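Sensor protein (PDB 3MXQ) is probably a sensory histidine kinase that uses ATP to phosphorylate a protein histidine, represented here by its N-terminal PAS sensor domain. Local coordinates at residues A75-R80 and W96-H101. Numbering follows the deposited sequence.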
ATOM      1  N   ALA A  75     -15.507  22.052  15.548  1.00 44.51           N
ATOM      2  CA  ALA A  75     -14.621  23.179  15.262  1.00 44.80           C
ATOM      3  C   ALA A  75     -13.636  23.524  16.380  1.00 45.15           C
ATOM      4  O   ALA A  75     -12.450  23.700  16.119  1.00 45.33           O
ATOM      5  CB  ALA A  75     -15.423  24.391  14.884  1.00 44.76           C
ATOM      6  N   ASP A  76     -14.140  23.628  17.610  1.00 45.34           N
ATOM      7  CA  ASP A  76     -13.323  23.941  18.780  1.00 45.24           C
ATOM      8  C   ASP A  76     -12.106  23.047  18.914  1.00 44.04           C
ATOM      9  O   ASP A  76     -10.983  23.528  19.046  1.00 43.91           O
ATOM     10  CB  ASP A  76     -14.158  23.807  20.047  1.00 45.93           C
ATOM     11  CG  ASP A  76     -14.628  25.133  20.567  1.00 47.99           C
ATOM     12  OD1 ASP A  76     -15.469  25.147  21.506  1.00 49.97           O
ATOM     13  OD2 ASP A  76     -14.150  26.163  20.035  1.00 49.86           O
ATOM     14  N   TYR A  77     -12.353  21.745  18.901  1.00 42.67           N
ATOM     15  CA  TYR A  77     -11.317  20.758  19.064  1.00 41.42           C
ATOM     16  C   TYR A  77     -10.326  20.829  17.892  1.00 40.51           C
ATOM     17  O   TYR A  77      -9.112  20.933  18.097  1.00 40.41           O
ATOM     18  CB  TYR A  77     -11.955  19.373  19.201  1.00 41.42           C
ATOM     19  CG  TYR A  77     -10.973  18.281  19.497  1.00 41.82           C
ATOM     20  CD1 TYR A  77     -10.768  17.241  18.592  1.00 42.16           C
ATOM     21  CD2 TYR A  77     -10.239  18.285  20.680  1.00 42.40           C
ATOM     22  CE1 TYR A  77      -9.853  16.232  18.864  1.00 42.89           C
ATOM     23  CE2 TYR A  77      -9.320  17.291  20.955  1.00 42.78           C
ATOM     24  CZ  TYR A  77      -9.134  16.267  20.051  1.00 43.27           C
ATOM     25  OH  TYR A  77      -8.219  15.283  20.334  1.00 44.18           O
ATOM     26  N   LEU A  78     -10.865  20.811  16.675  1.00 39.23           N
ATOM     27  CA  LEU A  78     -10.087  20.908  15.452  1.00 37.94           C
ATOM     28  C   LEU A  78      -9.197  22.137  15.376  1.00 37.48           C
ATOM     29  O   LEU A  78      -8.044  22.036  14.944  1.00 37.58           O
ATOM     30  CB  LEU A  78     -11.010  20.879  14.235  1.00 37.86           C
ATOM     31  CG  LEU A  78     -11.100  19.558  13.470  1.00 37.42           C
ATOM     32  CD1 LEU A  78     -11.969  19.708  12.224  1.00 36.40           C
ATOM     33  CD2 LEU A  78      -9.714  19.071  13.095  1.00 37.15           C
ATOM     34  N   LYS A  79      -9.729  23.293  15.773  1.00 36.67           N
ATOM     35  CA  LYS A  79      -8.956  24.525  15.779  1.00 36.11           C
ATOM     36  C   LYS A  79      -7.791  24.442  16.757  1.00 35.97           C
ATOM     37  O   LYS A  79      -6.695  24.921  16.460  1.00 35.65           O
ATOM     38  CB  LYS A  79      -9.831  25.730  16.095  1.00 35.92           C
ATOM     39  CG  LYS A  79      -9.164  27.069  15.770  1.00 36.29           C
ATOM     40  CD  LYS A  79     -10.107  28.249  15.985  1.00 36.99           C
ATOM     41  CE  LYS A  79      -9.527  29.530  15.424  1.00 37.35           C
ATOM     42  NZ  LYS A  79      -8.472  30.089  16.309  1.00 38.17           N
ATOM     43  N   ARG A  80      -8.012  23.819  17.912  1.00 35.72           N
ATOM     44  CA  ARG A  80      -6.933  23.684  18.873  1.00 36.22           C
ATOM     45  C   ARG A  80      -5.834  22.782  18.318  1.00 35.48           C
ATOM     46  O   ARG A  80      -4.650  23.039  18.498  1.00 35.48           O
ATOM     47  CB  ARG A  80      -7.427  23.182  20.233  1.00 36.92           C
ATOM     48  CG  ARG A  80      -6.358  23.276  21.322  1.00 39.73           C
ATOM     49  CD  ARG A  80      -6.869  22.911  22.694  1.00 45.95           C
ATOM     50  NE  ARG A  80      -7.715  23.968  23.270  1.00 51.38           N
ATOM     51  CZ  ARG A  80      -7.269  25.144  23.731  1.00 53.10           C
ATOM     52  NH1 ARG A  80      -5.978  25.460  23.673  1.00 54.74           N
ATOM     53  NH2 ARG A  80      -8.122  26.023  24.230  1.00 52.92           N
ATOM     54  N   TRP A  96      -8.789  10.699  19.271  1.00 50.86           N
ATOM     55  CA  TRP A  96      -9.746  11.786  19.203  1.00 53.03           C
ATOM     56  C   TRP A  96     -10.413  11.909  20.562  1.00 56.02           C
ATOM     57  O   TRP A  96     -11.162  11.026  20.968  1.00 56.24           O
ATOM     58  CB  TRP A  96     -10.770  11.535  18.105  1.00 51.99           C
ATOM     59  CG  TRP A  96     -11.634  12.713  17.843  1.00 50.07           C
ATOM     60  CD1 TRP A  96     -12.637  13.179  18.633  1.00 48.84           C
ATOM     61  CD2 TRP A  96     -11.581  13.577  16.711  1.00 47.81           C
ATOM     62  NE1 TRP A  96     -13.206  14.284  18.072  1.00 47.86           N
ATOM     63  CE2 TRP A  96     -12.579  14.553  16.887  1.00 47.57           C
ATOM     64  CE3 TRP A  96     -10.788  13.620  15.560  1.00 47.31           C
ATOM     65  CZ2 TRP A  96     -12.812  15.567  15.956  1.00 47.13           C
ATOM     66  CZ3 TRP A  96     -11.016  14.632  14.634  1.00 46.87           C
ATOM     67  CH2 TRP A  96     -12.020  15.592  14.841  1.00 47.00           C
ATOM     68  N   GLU A  97     -10.138  13.011  21.254  1.00 59.84           N
ATOM     69  CA  GLU A  97     -10.511  13.161  22.667  1.00 63.95           C
ATOM     70  C   GLU A  97     -11.893  13.751  22.919  1.00 67.07           C
ATOM     71  O   GLU A  97     -12.474  13.510  23.979  1.00 67.46           O
ATOM     72  CB  GLU A  97      -9.465  13.987  23.409  1.00 64.04           C
ATOM     73  CG  GLU A  97      -8.028  13.522  23.172  1.00 64.40           C
ATOM     74  CD  GLU A  97      -7.020  14.610  23.463  1.00 65.42           C
ATOM     75  OE1 GLU A  97      -7.120  15.232  24.553  1.00 67.11           O
ATOM     76  OE2 GLU A  97      -6.137  14.850  22.610  1.00 64.14           O
ATOM     77  N   GLN A  98     -12.415  14.525  21.965  1.00 70.19           N
ATOM     78  CA  GLN A  98     -13.729  15.162  22.122  1.00 73.59           C
ATOM     79  C   GLN A  98     -14.878  14.199  21.811  1.00 74.95           C
ATOM     80  O   GLN A  98     -14.765  13.369  20.907  1.00 75.49           O
ATOM     81  CB  GLN A  98     -13.830  16.420  21.258  1.00 73.78           C
ATOM     82  CG  GLN A  98     -14.623  17.554  21.918  1.00 75.75           C
ATOM     83  CD  GLN A  98     -13.936  18.120  23.167  1.00 77.40           C
ATOM     84  OE1 GLN A  98     -12.740  18.418  23.157  1.00 77.48           O
ATOM     85  NE2 GLN A  98     -14.703  18.269  24.247  1.00 78.31           N
ATOM     86  N   LYS A  99     -15.969  14.310  22.568  1.00 76.71           N
ATOM     87  CA  LYS A  99     -17.125  13.404  22.443  1.00 78.02           C
ATOM     88  C   LYS A  99     -17.759  13.358  21.044  1.00 78.37           C
ATOM     89  O   LYS A  99     -17.998  12.257  20.539  1.00 79.24           O
ATOM     90  CB  LYS A  99     -18.190  13.687  23.525  1.00 78.22           C
ATOM     91  N   PRO A 100     -18.032  14.533  20.408  1.00 77.96           N
ATOM     92  CA  PRO A 100     -18.466  14.437  19.003  1.00 76.81           C
ATOM     93  C   PRO A 100     -17.283  14.178  18.056  1.00 74.93           C
ATOM     94  O   PRO A 100     -16.401  15.035  17.898  1.00 74.72           O
ATOM     95  CB  PRO A 100     -19.108  15.799  18.730  1.00 76.90           C
ATOM     96  CG  PRO A 100     -18.407  16.724  19.649  1.00 77.76           C
ATOM     97  CD  PRO A 100     -18.000  15.936  20.870  1.00 77.97           C
ATOM     98  N   HIS A 101     -17.274  12.986  17.459  1.00 72.71           N
ATOM     99  CA  HIS A 101     -16.269  12.595  16.472  1.00 70.07           C
ATOM    100  C   HIS A 101     -16.577  13.163  15.099  1.00 69.00           C
ATOM    101  O   HIS A 101     -17.713  13.151  14.660  1.00 68.63           O
ATOM    102  CB  HIS A 101     -16.187  11.070  16.374  1.00 69.91           C
ATOM    103  CG  HIS A 101     -15.471  10.425  17.520  1.00 69.17           C
ATOM    104  ND1 HIS A 101     -14.210   9.882  17.399  1.00 67.62           N
ATOM    105  CD2 HIS A 101     -15.840  10.237  18.811  1.00 68.96           C
ATOM    106  CE1 HIS A 101     -13.831   9.386  18.564  1.00 67.79           C
ATOM    107  NE2 HIS A 101     -14.800   9.594  19.438  1.00 68.54           N
TER
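With CG of both Tyr77 (chi1 -175°) and Trp96 anti to the backbone N and beside the carbonyl carbon, the two rings meet between the first turn of helix 75-88 and the loop that follows strand 92-95. The pair is a T-shaped, edge-to-face stack: the CD1–CE1 edge of Tyr77 is directed at the indole face, the planes inclined at 56° and the phenol centroid 4.8 Å from that of the five-membered ring. Tyr77 CD1 comes to 3.7 Å from Trp96 CE2, while CA of His101 lies over the opposite indole face, toward its rim. Leu78, the next residue along the helix, adds a looser apolar touch, its CG 4.3 Å from Trp96 CH2.

The phenol ring is sheltered in turn by Gln98, whose CB lies over one face in a CH-pi contact, 4.2 Å from the Tyr77 ring centroid. At the far end of the ring, Tyr77 OH accepts a nearly straight bond from the backbone N of Glu97 (3.1 Å, 162°) and gives a weak one to Glu97 OE2, which also has a long, weak ion pair with Lys81.

Backbone pairing of Trp96 with Gln120 ties the loop to strand 118-128 of the PAS sheet. Tyr77 thus joins helix 75-88 to the loop after strand 92-95 by two kinds of chemistry: its ring packs against aromatic and aliphatic carbon, while the hydroxyl of this buried residue accepts one good bond and donates a weak one.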